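Local coordinates for 3-hydroxyacyl-CoA dehydrogenase (Brucella suis, PDB 4O5O), which probably catalyses the NAD-dependent oxidation of 3-hydroxyacyl-CoA to 3-oxoacyl-CoA, at residues G125-N128 with M129-L132. Sequence-based numbering, arbitrary orientation.
Sequences GTFN and MLRL
Gly125 O accepts from Met129 N at 3.0 Å, one helical turn ahead in helix 112-137. Thr126 to Leu130 and Phe127 to Arg131 repeat this i to i+4 bond. The fourth, from Leu132 N to Asn128 O, is weak at 3.3 Å.

The main side-chain contact joins Asn128 and Arg131. Arg131 presents its guanidinium side-on, and two nitrogens grip one oxygen. Arg131 NH2 lies 2.8 Å from Asn128 OD1, nearly in line with the amide C=O. Arg131 NE reaches Asn128 OD1 at 3.0 Å, on a lone pair in the carbonyl plane. The amide and guanidinium planes are only 15° apart, so the pair is almost flat. Asn128 CG lies anti to the backbone N, beside its carbonyl carbon (chi1 -174°). Arg131 runs extended from CG to NE, back along the helix to the amide. Phe127 CE2 touches Arg131 CD at 3.7 Å, and Leu130 CG lies 4.2 Å from Phe127 CD1.

Asn128 ND2 bonds to Val68 O and Ser70 O and Arg131 NH2 forms a salt bridge with Asp71, beside the start of helix 71-85, which Leu132 also touches. Phe127 stacks on Phe115 of the second subunit, whose His110 O accepts from Arg131 NH1. Helix 112-137 thus packs on the second subunit, consistent with the long interface helix of tetrameric short-chain dehydrogenases, while Met129 meets strand 90-93 of the Rossmann-type parallel sheet and Leu130 meets strand 149-154 and helix 167-187.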
loop_
_atom_site.group_PDB
_atom_site.type_symbol
_atom_site.label_atom_id
_atom_site.label_comp_id
_atom_site.label_asym_id
_atom_site.label_seq_id
_atom_site.Cartn_x
_atom_site.Cartn_y
_atom_site.Cartn_z
ATOM N N GLY B 125 -4.639 -20.588 -12.041
ATOM C CA GLY B 125 -5.612 -21.515 -11.432
ATOM C C GLY B 125 -6.679 -20.805 -10.620
ATOM O O GLY B 125 -7.853 -21.169 -10.649
ATOM N N THR B 126 -6.282 -19.789 -9.877
ATOM C CA THR B 126 -7.222 -18.997 -9.083
ATOM C C THR B 126 -8.208 -18.224 -9.972
ATOM O O THR B 126 -9.388 -18.256 -9.743
ATOM C CB THR B 126 -6.454 -18.082 -8.101
ATOM O OG1 THR B 126 -6.053 -18.883 -6.967
ATOM C CG2 THR B 126 -7.284 -16.903 -7.600
ATOM N N PHE B 127 -7.710 -17.655 -11.052
ATOM C CA PHE B 127 -8.579 -16.974 -11.998
ATOM C C PHE B 127 -9.524 -17.960 -12.678
ATOM O O PHE B 127 -10.744 -17.666 -12.853
ATOM C CB PHE B 127 -7.801 -16.209 -13.057
ATOM C CG PHE B 127 -8.708 -15.493 -14.010
ATOM C CD1 PHE B 127 -9.354 -14.338 -13.598
ATOM C CD2 PHE B 127 -8.972 -15.990 -15.268
ATOM C CE1 PHE B 127 -10.231 -13.685 -14.422
ATOM C CE2 PHE B 127 -9.836 -15.328 -16.119
ATOM C CZ PHE B 127 -10.468 -14.175 -15.689
ATOM N N ASN B 128 -8.994 -19.112 -13.084
ATOM C CA ASN B 128 -9.818 -20.105 -13.750
ATOM C C ASN B 128 -10.982 -20.533 -12.869
ATOM O O ASN B 128 -12.145 -20.563 -13.306
ATOM C CB ASN B 128 -8.972 -21.322 -14.118
ATOM C CG ASN B 128 -9.745 -22.328 -14.949
ATOM O OD1 ASN B 128 -10.485 -21.952 -15.865
ATOM N ND2 ASN B 128 -9.585 -23.613 -14.622
ATOM N N MET B 129 -10.712 -20.845 -11.611
ATOM C CA MET B 129 -11.806 -21.262 -10.748
ATOM C C MET B 129 -12.754 -20.095 -10.440
ATOM O O MET B 129 -13.960 -20.302 -10.341
ATOM C CB MET B 129 -11.259 -21.899 -9.459
ATOM C CG MET B 129 -10.507 -23.208 -9.711
ATOM S SD MET B 129 -11.378 -24.427 -10.684
ATOM C CE MET B 129 -12.957 -24.514 -9.838
ATOM N N LEU B 130 -12.232 -18.868 -10.277
ATOM C CA LEU B 130 -13.126 -17.764 -9.974
ATOM C C LEU B 130 -14.074 -17.431 -11.127
ATOM O O LEU B 130 -15.251 -17.176 -10.891
ATOM C CB LEU B 130 -12.355 -16.551 -9.475
ATOM C CG LEU B 130 -11.781 -15.501 -10.375
ATOM C CD1 LEU B 130 -12.848 -14.563 -10.950
ATOM C CD2 LEU B 130 -10.797 -14.710 -9.542
ATOM N N ARG B 131 -13.601 -17.517 -12.368
ATOM C CA ARG B 131 -14.458 -17.166 -13.504
ATOM C C ARG B 131 -15.606 -18.178 -13.620
ATOM O O ARG B 131 -16.772 -17.818 -13.873
ATOM C CB ARG B 131 -13.644 -17.028 -14.796
ATOM C CG ARG B 131 -13.221 -18.335 -15.438
ATOM C CD ARG B 131 -12.174 -18.221 -16.537
ATOM N NE ARG B 131 -11.893 -19.593 -16.960
ATOM C CZ ARG B 131 -12.490 -20.257 -17.937
ATOM N NH1 ARG B 131 -13.261 -19.632 -18.816
ATOM N NH2 ARG B 131 -12.232 -21.550 -18.051
ATOM N N LEU B 132 -15.277 -19.447 -13.412
ATOM C CA LEU B 132 -16.277 -20.503 -13.545
ATOM C C LEU B 132 -17.251 -20.535 -12.341
ATOM O O LEU B 132 -18.469 -20.757 -12.497
ATOM C CB LEU B 132 -15.582 -21.869 -13.729
ATOM C CG LEU B 132 -14.721 -21.961 -14.983
ATOM C CD1 LEU B 132 -13.945 -23.268 -14.949
ATOM C CD2 LEU B 132 -15.563 -21.839 -16.263
#